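Local coordinates for GCN5-related N-acetyltransferase (Kribbella flavida, PDB 4MY0), which binds acetyl-CoA and, as a GCN5-related N-acetyltransferase, may transfer acetyl groups to aminoglycosides, at residues 16-21 with 51-56; 62-67 with 101-106; 83-88 with 109-114. All coordinates share one frame; numbering follows the deposited sequence.

Contact 1 (16-21 with 51-56)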
loop_
_atom_site.group_PDB
_atom_site.type_symbol
_atom_site.label_atom_id
_atom_site.label_comp_id
_atom_site.label_asym_id
_atom_site.label_seq_id
_atom_site.Cartn_x
_atom_site.Cartn_y
_atom_site.Cartn_z
ATOM N N THR C 16 10.759 42.122 -14.410
ATOM C CA THR C 16 11.229 42.347 -13.044
ATOM C C THR C 16 10.216 41.885 -11.983
ATOM O O THR C 16 10.554 41.782 -10.808
ATOM C CB THR C 16 11.579 43.831 -12.799
ATOM O OG1 THR C 16 10.408 44.635 -12.997
ATOM C CG2 THR C 16 12.673 44.296 -13.753
ATOM N N GLN C 17 8.979 41.621 -12.394
ATOM C CA GLN C 17 7.956 41.132 -11.468
ATOM C C GLN C 17 7.902 39.602 -11.402
ATOM O O GLN C 17 7.074 39.048 -10.678
ATOM C CB GLN C 17 6.567 41.660 -11.856
ATOM C CG GLN C 17 6.365 43.171 -11.644
ATOM C CD GLN C 17 5.010 43.650 -12.150
ATOM O OE1 GLN C 17 4.604 43.339 -13.274
ATOM N NE2 GLN C 17 4.306 44.411 -11.322
ATOM N N LEU C 18 8.763 38.920 -12.157
ATOM C CA LEU C 18 8.700 37.461 -12.237
ATOM C C LEU C 18 9.043 36.795 -10.894
ATOM O O LEU C 18 8.411 35.802 -10.502
ATOM C CB LEU C 18 9.579 36.929 -13.377
ATOM C CG LEU C 18 9.046 37.210 -14.787
ATOM C CD1 LEU C 18 9.957 36.619 -15.855
ATOM C CD2 LEU C 18 7.615 36.699 -14.942
ATOM N N ASP C 19 10.021 37.355 -10.182
ATOM C CA ASP C 19 10.362 36.864 -8.846
ATOM C C ASP C 19 9.141 36.915 -7.923
ATOM O O ASP C 19 8.895 35.987 -7.141
ATOM C CB ASP C 19 11.512 37.675 -8.253
ATOM C CG ASP C 19 12.829 37.405 -8.945
ATOM O OD1 ASP C 19 13.048 36.250 -9.363
ATOM O OD2 ASP C 19 13.646 38.345 -9.071
ATOM N N ASP C 20 8.368 37.991 -8.036
ATOM C CA ASP C 20 7.130 38.130 -7.266
ATOM C C ASP C 20 6.061 37.118 -7.696
ATOM O O ASP C 20 5.365 36.539 -6.846
ATOM C CB ASP C 20 6.593 39.559 -7.361
ATOM C CG ASP C 20 7.554 40.579 -6.771
ATOM O OD1 ASP C 20 7.512 40.781 -5.537
ATOM O OD2 ASP C 20 8.355 41.171 -7.537
ATOM N N VAL C 21 5.921 36.900 -9.003
ATOM C CA VAL C 21 4.980 35.883 -9.476
ATOM C C VAL C 21 5.385 34.519 -8.921
ATOM O O VAL C 21 4.532 33.743 -8.491
ATOM C CB VAL C 21 4.911 35.837 -11.007
ATOM C CG1 VAL C 21 4.076 34.638 -11.465
ATOM C CG2 VAL C 21 4.322 37.147 -11.547
ATOM N N GLY C 51 2.954 39.921 -24.611
ATOM C CA GLY C 51 1.732 40.449 -24.020
ATOM C C GLY C 51 0.789 39.342 -23.578
ATOM O O GLY C 51 -0.436 39.508 -23.571
ATOM N N ARG C 52 1.362 38.208 -23.196
ATOM C CA ARG C 52 0.555 37.062 -22.795
ATOM C C ARG C 52 0.810 36.628 -21.345
ATOM O O ARG C 52 0.642 35.449 -20.985
ATOM C CB ARG C 52 0.760 35.903 -23.785
ATOM C CG ARG C 52 0.166 36.158 -25.189
ATOM C CD ARG C 52 0.854 35.329 -26.278
ATOM N NE ARG C 52 1.320 34.061 -25.745
ATOM C CZ ARG C 52 2.505 33.521 -26.002
ATOM N NH1 ARG C 52 3.355 34.120 -26.817
ATOM N NH2 ARG C 52 2.830 32.364 -25.444
ATOM N N PHE C 53 1.189 37.590 -20.505
ATOM C CA PHE C 53 1.367 37.333 -19.071
ATOM C C PHE C 53 0.647 38.430 -18.273
ATOM O O PHE C 53 1.130 39.574 -18.182
ATOM C CB PHE C 53 2.861 37.320 -18.711
ATOM C CG PHE C 53 3.209 36.393 -17.576
ATOM C CD1 PHE C 53 4.388 35.666 -17.600
ATOM C CD2 PHE C 53 2.355 36.247 -16.481
ATOM C CE1 PHE C 53 4.719 34.794 -16.557
ATOM C CE2 PHE C 53 2.673 35.381 -15.434
ATOM C CZ PHE C 53 3.859 34.644 -15.475
ATOM N N LEU C 54 -0.502 38.089 -17.704
ATOM C CA LEU C 54 -1.304 39.070 -16.981
ATOM C C LEU C 54 -1.191 38.889 -15.473
ATOM O O LEU C 54 -0.910 37.790 -14.986
ATOM C CB LEU C 54 -2.767 38.994 -17.411
ATOM C CG LEU C 54 -2.999 39.477 -18.849
ATOM C CD1 LEU C 54 -4.372 39.133 -19.284
ATOM C CD2 LEU C 54 -2.806 40.969 -18.940
ATOM N N GLY C 55 -1.395 39.971 -14.732
ATOM C CA GLY C 55 -1.378 39.873 -13.287
ATOM C C GLY C 55 -2.313 40.867 -12.635
ATOM O O GLY C 55 -2.863 41.756 -13.303
ATOM N N VAL C 56 -2.512 40.699 -11.330
ATOM C CA VAL C 56 -3.192 41.706 -10.528
ATOM C C VAL C 56 -2.203 42.223 -9.490
ATOM O O VAL C 56 -1.503 41.419 -8.865
ATOM C CB VAL C 56 -4.421 41.140 -9.809
ATOM C CG1 VAL C 56 -4.958 42.171 -8.807
ATOM C CG2 VAL C 56 -5.496 40.772 -10.822
#

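Contact 2 (62-67 with 101-106). With AC8 ([(2R,3R,4R,5R)-5-(6-amino-9H-purin-9-yl)-3,4-bis(phosphonooxy)tetrahydrofuran-2-yl]methyl (3R)-3-hydroxy-2,2-dimethyl-4-oxo-4-({3-oxo-3-[(2-sulfanylethyl)amino]propyl}amino)butyl dihydrogen diphosphate), chain L.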
loop_
_atom_site.group_PDB
_atom_site.type_symbol
_atom_site.label_atom_id
_atom_site.label_comp_id
_atom_site.label_asym_id
_atom_site.label_seq_id
_atom_site.Cartn_x
_atom_site.Cartn_y
_atom_site.Cartn_z
ATOM N N VAL C 62 2.615 42.184 -6.394
ATOM C CA VAL C 62 1.915 41.227 -7.258
ATOM C C VAL C 62 1.088 40.293 -6.383
ATOM O O VAL C 62 1.590 39.695 -5.449
ATOM C CB VAL C 62 2.880 40.412 -8.146
ATOM C CG1 VAL C 62 2.128 39.279 -8.848
ATOM C CG2 VAL C 62 3.572 41.312 -9.178
ATOM N N VAL C 63 -0.191 40.170 -6.689
ATOM C CA VAL C 63 -1.114 39.435 -5.825
ATOM C C VAL C 63 -1.746 38.247 -6.590
ATOM O O VAL C 63 -2.276 37.292 -5.997
ATOM C CB VAL C 63 -2.135 40.472 -5.281
ATOM C CG1 VAL C 63 -3.516 39.921 -5.138
ATOM C CG2 VAL C 63 -1.604 41.107 -3.987
ATOM N N ALA C 64 -1.654 38.290 -7.918
ATOM C CA ALA C 64 -2.221 37.229 -8.765
ATOM C C ALA C 64 -1.592 37.249 -10.156
ATOM O O ALA C 64 -1.083 38.286 -10.607
ATOM C CB ALA C 64 -3.748 37.371 -8.864
ATOM N N ALA C 65 -1.607 36.114 -10.844
ATOM C CA ALA C 65 -0.991 36.063 -12.176
ATOM C C ALA C 65 -1.535 34.901 -12.997
ATOM O O ALA C 65 -1.981 33.905 -12.442
ATOM C CB ALA C 65 0.547 35.971 -12.062
ATOM N N ALA C 66 -1.498 35.045 -14.317
ATOM C CA ALA C 66 -1.937 33.995 -15.232
ATOM C C ALA C 66 -1.271 34.243 -16.560
ATOM O O ALA C 66 -0.966 35.396 -16.907
ATOM C CB ALA C 66 -3.445 34.014 -15.402
ATOM N N ARG C 67 -1.019 33.181 -17.312
ATOM C CA ARG C 67 -0.430 33.360 -18.633
ATOM C C ARG C 67 -1.241 32.674 -19.730
ATOM O O ARG C 67 -2.076 31.800 -19.465
ATOM C CB ARG C 67 1.046 32.931 -18.656
ATOM C CG ARG C 67 1.286 31.472 -18.365
ATOM C CD ARG C 67 2.732 31.212 -17.924
ATOM N NE ARG C 67 2.765 30.205 -16.867
ATOM C CZ ARG C 67 2.980 28.907 -17.065
ATOM N NH1 ARG C 67 2.975 28.081 -16.031
ATOM N NH2 ARG C 67 3.203 28.430 -18.289
ATOM N N SER C 101 -11.207 36.332 -10.407
ATOM C CA SER C 101 -12.204 36.674 -11.420
ATOM C C SER C 101 -11.813 37.935 -12.178
ATOM O O SER C 101 -12.042 38.048 -13.388
ATOM C CB SER C 101 -13.577 36.878 -10.760
ATOM O OG SER C 101 -14.078 35.653 -10.255
ATOM N N LEU C 102 -11.232 38.890 -11.464
ATOM C CA LEU C 102 -10.785 40.135 -12.088
ATOM C C LEU C 102 -9.628 39.803 -13.046
ATOM O O LEU C 102 -9.575 40.294 -14.175
ATOM C CB LEU C 102 -10.372 41.132 -10.994
ATOM C CG LEU C 102 -9.941 42.595 -11.202
ATOM C CD1 LEU C 102 -8.489 42.669 -11.473
ATOM C CD2 LEU C 102 -10.728 43.337 -12.308
ATOM N N LEU C 103 -8.725 38.946 -12.589
ATOM C CA LEU C 103 -7.606 38.466 -13.391
ATOM C C LEU C 103 -8.115 37.792 -14.657
ATOM O O LEU C 103 -7.667 38.101 -15.758
ATOM C CB LEU C 103 -6.828 37.409 -12.598
ATOM C CG LEU C 103 -5.330 37.159 -12.809
ATOM C CD1 LEU C 103 -4.971 35.694 -12.542
ATOM C CD2 LEU C 103 -4.797 37.629 -14.148
HETATM N N MSE C 104 -9.016 36.830 -14.486
HETATM C CA MSE C 104 -9.469 36.012 -15.613
HETATM C C MSE C 104 -10.282 36.823 -16.641
HETATM O O MSE C 104 -10.211 36.564 -17.848
HETATM C CB MSE C 104 -10.266 34.825 -15.101
HETATM C CG MSE C 104 -9.425 33.728 -14.430
HETATM SE SE MSE C 104 -8.174 32.976 -15.771
HETATM C CE MSE C 104 -9.485 32.576 -17.198
ATOM N N ARG C 105 -11.044 37.811 -16.177
ATOM C CA ARG C 105 -11.711 38.705 -17.122
ATOM C C ARG C 105 -10.689 39.469 -17.959
ATOM O O ARG C 105 -10.888 39.654 -19.161
ATOM C CB ARG C 105 -12.662 39.663 -16.413
ATOM C CG ARG C 105 -13.905 38.948 -15.908
ATOM C CD ARG C 105 -14.826 39.870 -15.142
ATOM N NE ARG C 105 -15.820 39.094 -14.401
ATOM C CZ ARG C 105 -15.935 39.102 -13.075
ATOM N NH1 ARG C 105 -15.128 39.863 -12.344
ATOM N NH2 ARG C 105 -16.865 38.362 -12.480
ATOM N N GLY C 106 -9.590 39.893 -17.330
ATOM C CA GLY C 106 -8.509 40.538 -18.060
ATOM C C GLY C 106 -7.878 39.556 -19.036
ATOM O O GLY C 106 -7.512 39.927 -20.153
HETATM N N1A AC8 L . -13.326 25.870 -3.976
HETATM O O1A AC8 L . -12.669 35.416 -7.951
HETATM P P1A AC8 L . -12.723 34.556 -6.697
HETATM C C1B AC8 L . -15.089 30.238 -5.984
HETATM S S1P AC8 L . -6.568 26.384 -12.247
HETATM C C2A AC8 L . -14.590 26.193 -4.308
HETATM O O2A AC8 L . -12.669 35.255 -5.368
HETATM P P2A AC8 L . -10.073 33.509 -6.280
HETATM C C2B AC8 L . -15.554 31.421 -5.168
HETATM O O2B AC8 L . -16.410 30.980 -4.106
HETATM O O2C AC8 L . -16.780 33.201 -3.001
HETATM C C2P AC8 L . -6.515 27.245 -10.637
HETATM N N3A AC8 L . -14.870 27.400 -4.822
HETATM O O3A AC8 L . -11.571 33.460 -6.867
HETATM C C3B AC8 L . -16.299 32.246 -6.223
HETATM O O3B AC8 L . -17.588 31.664 -6.443
HETATM P P3B AC8 L . -18.990 32.216 -5.836
HETATM O O3C AC8 L . -15.070 31.587 -2.111
HETATM C C3P AC8 L . -5.065 27.067 -10.245
HETATM C C4A AC8 L . -13.871 28.303 -5.016
HETATM O O4A AC8 L . -9.557 34.931 -6.349
HETATM C C4B AC8 L . -15.546 31.983 -7.513
HETATM O O4B AC8 L . -14.817 30.771 -7.288
HETATM O O4C AC8 L . -17.523 31.042 -1.886
HETATM P P4C AC8 L . -16.455 31.761 -2.675
HETATM N N4P AC8 L . -4.643 27.609 -8.957
HETATM C C5A AC8 L . -12.562 27.984 -4.688
HETATM O O5A AC8 L . -10.059 32.753 -4.983
HETATM C C5B AC8 L . -14.574 33.101 -7.876
HETATM O O5B AC8 L . -14.020 33.612 -6.669
HETATM C C5P AC8 L . -4.921 27.177 -7.732
HETATM O O5P AC8 L . -5.689 26.240 -7.546
HETATM C C6A AC8 L . -12.297 26.727 -4.155
HETATM N N6A AC8 L . -11.032 26.370 -3.813
HETATM O O6A AC8 L . -9.305 32.613 -7.367
HETATM C C6P AC8 L . -4.219 27.902 -6.606
HETATM N N7A AC8 L . -11.787 29.058 -4.973
HETATM O O7A AC8 L . -18.790 32.429 -4.354
HETATM C C7P AC8 L . -5.009 28.029 -5.295
HETATM C C8A AC8 L . -12.603 30.020 -5.477
HETATM O O8A AC8 L . -19.258 33.490 -6.613
HETATM N N8P AC8 L . -6.154 28.905 -5.556
HETATM N N9A AC8 L . -13.869 29.554 -5.485
HETATM O O9A AC8 L . -19.948 31.084 -6.138
HETATM C C9P AC8 L . -6.149 30.134 -6.069
HETATM O O9P AC8 L . -5.099 30.677 -6.369
HETATM C CAP AC8 L . -7.468 30.865 -6.260
HETATM O OAP AC8 L . -8.327 30.618 -5.146
HETATM C CBP AC8 L . -8.228 30.467 -7.532
HETATM C CCP AC8 L . -9.570 31.217 -7.534
HETATM C CDP AC8 L . -7.434 30.865 -8.771
HETATM C CEP AC8 L . -8.509 28.973 -7.571
#

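Contact 3 (83-88 with 109-114). With AC8 ([(2R,3R,4R,5R)-5-(6-amino-9H-purin-9-yl)-3,4-bis(phosphonooxy)tetrahydrofuran-2-yl]methyl (3R)-3-hydroxy-2,2-dimethyl-4-oxo-4-({3-oxo-3-[(2-sulfanylethyl)amino]propyl}amino)butyl dihydrogen diphosphate), chain L.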
loop_
_atom_site.group_PDB
_atom_site.type_symbol
_atom_site.label_atom_id
_atom_site.label_comp_id
_atom_site.label_asym_id
_atom_site.label_seq_id
_atom_site.Cartn_x
_atom_site.Cartn_y
_atom_site.Cartn_z
ATOM N N ALA C 83 -6.537 30.192 -27.029
ATOM C CA ALA C 83 -5.823 30.759 -25.889
ATOM C C ALA C 83 -5.771 29.746 -24.750
ATOM O O ALA C 83 -6.767 29.536 -24.053
ATOM C CB ALA C 83 -6.503 32.032 -25.418
ATOM N N GLY C 84 -4.617 29.129 -24.536
ATOM C CA GLY C 84 -4.518 28.119 -23.482
ATOM C C GLY C 84 -4.097 28.755 -22.166
ATOM O O GLY C 84 -2.971 29.232 -22.044
ATOM N N ILE C 85 -4.993 28.765 -21.183
ATOM C CA ILE C 85 -4.744 29.487 -19.939
ATOM C C ILE C 85 -3.957 28.599 -18.973
ATOM O O ILE C 85 -4.335 27.446 -18.736
ATOM C CB ILE C 85 -6.072 29.966 -19.276
ATOM C CG1 ILE C 85 -7.022 30.558 -20.326
ATOM C CG2 ILE C 85 -5.788 30.995 -18.141
ATOM C CD1 ILE C 85 -6.394 31.648 -21.266
ATOM N N ALA C 86 -2.850 29.121 -18.433
ATOM C CA ALA C 86 -1.984 28.337 -17.541
ATOM C C ALA C 86 -1.482 29.140 -16.350
ATOM O O ALA C 86 -1.457 30.376 -16.380
ATOM C CB ALA C 86 -0.789 27.763 -18.309
ATOM N N GLY C 87 -1.056 28.426 -15.314
ATOM C CA GLY C 87 -0.469 29.038 -14.135
ATOM C C GLY C 87 -1.359 30.087 -13.491
ATOM O O GLY C 87 -0.885 31.168 -13.150
ATOM N N VAL C 88 -2.646 29.789 -13.337
ATOM C CA VAL C 88 -3.536 30.734 -12.663
ATOM C C VAL C 88 -3.298 30.678 -11.155
ATOM O O VAL C 88 -3.582 29.658 -10.528
ATOM C CB VAL C 88 -5.015 30.444 -12.965
ATOM C CG1 VAL C 88 -5.915 31.577 -12.390
ATOM C CG2 VAL C 88 -5.216 30.337 -14.468
ATOM N N GLU C 109 -10.185 39.105 -22.029
ATOM C CA GLU C 109 -10.114 40.293 -22.870
ATOM C C GLU C 109 -8.824 40.313 -23.703
ATOM O O GLU C 109 -8.860 40.585 -24.909
ATOM C CB GLU C 109 -10.251 41.562 -22.025
ATOM C CG GLU C 109 -10.610 42.779 -22.861
ATOM C CD GLU C 109 -11.787 42.508 -23.797
ATOM O OE1 GLU C 109 -12.799 41.921 -23.344
ATOM O OE2 GLU C 109 -11.698 42.869 -24.993
ATOM N N ARG C 110 -7.692 39.997 -23.077
ATOM C CA ARG C 110 -6.420 39.956 -23.814
ATOM C C ARG C 110 -6.492 38.894 -24.918
ATOM O O ARG C 110 -6.092 39.136 -26.059
ATOM C CB ARG C 110 -5.246 39.677 -22.861
ATOM C CG ARG C 110 -3.874 39.562 -23.547
ATOM C CD ARG C 110 -3.508 40.835 -24.335
ATOM N NE ARG C 110 -3.631 42.043 -23.520
ATOM C CZ ARG C 110 -2.711 42.462 -22.653
ATOM N NH1 ARG C 110 -1.584 41.775 -22.484
ATOM N NH2 ARG C 110 -2.914 43.567 -21.949
ATOM N N SER C 111 -7.027 37.723 -24.583
ATOM C CA SER C 111 -7.193 36.665 -25.590
ATOM C C SER C 111 -8.042 37.105 -26.798
ATOM O O SER C 111 -7.679 36.824 -27.940
ATOM C CB SER C 111 -7.765 35.404 -24.961
ATOM O OG SER C 111 -6.912 34.912 -23.928
ATOM N N ARG C 112 -9.158 37.792 -26.546
ATOM C CA ARG C 112 -10.000 38.313 -27.630
ATOM C C ARG C 112 -9.251 39.345 -28.454
ATOM O O ARG C 112 -9.323 39.330 -29.688
ATOM C CB ARG C 112 -11.261 38.984 -27.088
ATOM C CG ARG C 112 -12.247 38.067 -26.397
ATOM C CD ARG C 112 -13.427 38.863 -25.840
ATOM N NE ARG C 112 -14.323 39.337 -26.889
ATOM C CZ ARG C 112 -14.343 40.584 -27.361
ATOM N NH1 ARG C 112 -15.207 40.924 -28.317
ATOM N NH2 ARG C 112 -13.502 41.494 -26.875
ATOM N N ASP C 113 -8.548 40.256 -27.774
ATOM C CA ASP C 113 -7.799 41.312 -28.457
ATOM C C ASP C 113 -6.758 40.735 -29.417
ATOM O O ASP C 113 -6.466 41.324 -30.452
ATOM C CB ASP C 113 -7.115 42.235 -27.448
ATOM C CG ASP C 113 -8.093 43.151 -26.741
ATOM O OD1 ASP C 113 -9.240 43.276 -27.227
ATOM O OD2 ASP C 113 -7.709 43.748 -25.706
ATOM N N LYS C 114 -6.207 39.576 -29.055
ATOM C CA LYS C 114 -5.200 38.896 -29.868
ATOM C C LYS C 114 -5.774 37.975 -30.950
ATOM O O LYS C 114 -5.029 37.246 -31.597
ATOM C CB LYS C 114 -4.237 38.108 -28.966
ATOM C CG LYS C 114 -3.034 38.928 -28.539
ATOM C CD LYS C 114 -2.252 38.255 -27.432
ATOM C CE LYS C 114 -1.077 39.129 -27.036
ATOM N NZ LYS C 114 -0.232 39.485 -28.211
HETATM N N1A AC8 L . -13.326 25.870 -3.976
HETATM O O1A AC8 L . -12.669 35.416 -7.951
HETATM P P1A AC8 L . -12.723 34.556 -6.697
HETATM C C1B AC8 L . -15.089 30.238 -5.984
HETATM S S1P AC8 L . -6.568 26.384 -12.247
HETATM C C2A AC8 L . -14.590 26.193 -4.308
HETATM O O2A AC8 L . -12.669 35.255 -5.368
HETATM P P2A AC8 L . -10.073 33.509 -6.280
HETATM C C2B AC8 L . -15.554 31.421 -5.168
HETATM O O2B AC8 L . -16.410 30.980 -4.106
HETATM O O2C AC8 L . -16.780 33.201 -3.001
HETATM C C2P AC8 L . -6.515 27.245 -10.637
HETATM N N3A AC8 L . -14.870 27.400 -4.822
HETATM O O3A AC8 L . -11.571 33.460 -6.867
HETATM C C3B AC8 L . -16.299 32.246 -6.223
HETATM O O3B AC8 L . -17.588 31.664 -6.443
HETATM P P3B AC8 L . -18.990 32.216 -5.836
HETATM O O3C AC8 L . -15.070 31.587 -2.111
HETATM C C3P AC8 L . -5.065 27.067 -10.245
HETATM C C4A AC8 L . -13.871 28.303 -5.016
HETATM O O4A AC8 L . -9.557 34.931 -6.349
HETATM C C4B AC8 L . -15.546 31.983 -7.513
HETATM O O4B AC8 L . -14.817 30.771 -7.288
HETATM O O4C AC8 L . -17.523 31.042 -1.886
HETATM P P4C AC8 L . -16.455 31.761 -2.675
HETATM N N4P AC8 L . -4.643 27.609 -8.957
HETATM C C5A AC8 L . -12.562 27.984 -4.688
HETATM O O5A AC8 L . -10.059 32.753 -4.983
HETATM C C5B AC8 L . -14.574 33.101 -7.876
HETATM O O5B AC8 L . -14.020 33.612 -6.669
HETATM C C5P AC8 L . -4.921 27.177 -7.732
HETATM O O5P AC8 L . -5.689 26.240 -7.546
HETATM C C6A AC8 L . -12.297 26.727 -4.155
HETATM N N6A AC8 L . -11.032 26.370 -3.813
HETATM O O6A AC8 L . -9.305 32.613 -7.367
HETATM C C6P AC8 L . -4.219 27.902 -6.606
HETATM N N7A AC8 L . -11.787 29.058 -4.973
HETATM O O7A AC8 L . -18.790 32.429 -4.354
HETATM C C7P AC8 L . -5.009 28.029 -5.295
HETATM C C8A AC8 L . -12.603 30.020 -5.477
HETATM O O8A AC8 L . -19.258 33.490 -6.613
HETATM N N8P AC8 L . -6.154 28.905 -5.556
HETATM N N9A AC8 L . -13.869 29.554 -5.485
HETATM O O9A AC8 L . -19.948 31.084 -6.138
HETATM C C9P AC8 L . -6.149 30.134 -6.069
HETATM O O9P AC8 L . -5.099 30.677 -6.369
HETATM C CAP AC8 L . -7.468 30.865 -6.260
HETATM O OAP AC8 L . -8.327 30.618 -5.146
HETATM C CBP AC8 L . -8.228 30.467 -7.532
HETATM C CCP AC8 L . -9.570 31.217 -7.534
HETATM C CDP AC8 L . -7.434 30.865 -8.771
HETATM C CEP AC8 L . -8.509 28.973 -7.571
#

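Contact 1 (16-21 with 51-56)
Beside Phe-53, whose ring meets Leu-18 and Val-21, Arg-52 NH2 is gripped by two carboxylates in salt bridges to Glu-46 and Asp-70, so the residue leading into the strand is held by charge while the contact itself is purely apolar. Two methyl groups of helix 18-26 reach the same end of the ring. Leu-18 CD2 lies 3.8 Å from Phe-53 CE1, and Val-21 CG1 is 4.0 Å from Phe-53 CZ. Both approach the ring plane obliquely. The side chains of Val-21 and Phe-53 come from opposite directions; with chi1 at 172°, the CG1 branch of Val-21 lies opposite its own backbone N and extends to the ring. Leu-18 and Val-21 are three residues apart, nearly one helical turn, which sets them on one flank of the helix. The turn is closed by the backbone bond from Val-21 N to Gln-17 O, 3.0 Å long. The backbones themselves stay well separated: Leu-18 CA and Phe-53 CA are 10.0 Å apart, a gap spanned by the leucine and the phenylalanine. All three touching residues are buried. Gly-51, with positive phi, is the C-prime residue of the Schellman motif that ends helix 34-49, and the chain passes from there into the strand. This is the layered alpha-beta packing of the GNAT fold: helix 34-49 closes the cluster through Ala-44 and Trp-40, whereas Leu-54 and Val-56, alternating with Phe-53 along strand 53-58, pack against helix 99-113.

Contact 2 (62-67 with 101-106)
Leu-103 faces Ala-64, Ala-65 and Ala-66 where helix 101-106 runs along strand 62-67, the two axes 8.7 Å apart at closest approach and their directions 33° apart. This is the GNAT fold's coenzyme A-binding helix lying on its central sheet, and the small alanines let it sit close. The leucine fills the gap with its forked end: CD1 lies 3.5 Å from the backbone Ala-65 O and 3.7 Å from Ala-66 CB, while CD2 is turned to the same Ala-66 methyl. Ala-64 CB adds a looser contact on CD1. A chi1 of -152° carries CG away from the helix's own backbone N and out to the strand. With an alanine here, the methyls of Ala-64 and Ala-66 would probably lose their main partner on this helix segment, leaving a gap between helix and strand. At the helix start the Arg-x-x-Gly-x-Gly signature of residues 95 to 100 holds the ligand through Gly-98 N and Gly-100 N, and Ser-101, next in the chain, grips one phosphate oxygen twice: its backbone N makes a bent hydrogen bond to AC8 O1A (3.0 Å, 137°), and its hydroxyl OG donates to AC8 O1A over 2.7 Å.

Contact 3 (83-88 with 109-114)
Ala-83 and Ser-111 form the tight part of this small contact: the methyl of Ala-83 sits 3.3 Å from Ser-111 OG, and the two CB atoms are 3.6 Å apart. No hydrogen bond crosses here. The serine hydroxyl serves its own helix, bonding to Val-107 O one turn back; chi1 of -59° sets OG opposite the carbonyl carbon, where that oxygen can be met, so the buried polar atom is satisfied. Ile-85 is looser, with CD1 4.2 Å from Ser-111 OG; it also packs on Met-104 and Val-107 of the same helix and on Ser-119 and Leu-121 of strand 118-121. The segments belong to the beta-alpha-beta unit in which helix 99-113, packed on one face of the sheet, connects the adjacent parallel strands 78-90 and 118-121. Towards the Val-88 end, segment 83-88 has moved away from residues 109-114, and the coenzyme ligand lies beside the strand: AC8 N4P gives a bent 2.8 Å hydrogen bond to Val-88 O. On the outer side, Glu-109 is exposed, its OE2 in plane at the edge of the Arg-112 guanidinium in a 2.9 Å salt bridge to NH2 whose hydrogen bond is weak, bent to 120°.

All three contacts lie in the N-terminal GNAT domain. The centres of contacts 1 and 2 are about 10 Å apart, as are those of contacts 2 and 3; contacts 1 and 3 are about 14 Å apart. Strands 53-58, 61-75 and 78-90 follow one another in the chain and are successive antiparallel neighbours in the sheet. Contact 1 closes before the other two open, whereas the segments of contacts 2 and 3 alternate and share helix 99-113. That helix packs on the opposite face of strand 53-58 from helix 18-26. Contacts 2 and 3 both touch AC8, held at its diphosphate by the helix start and at its pantetheine amide by strand 78-90.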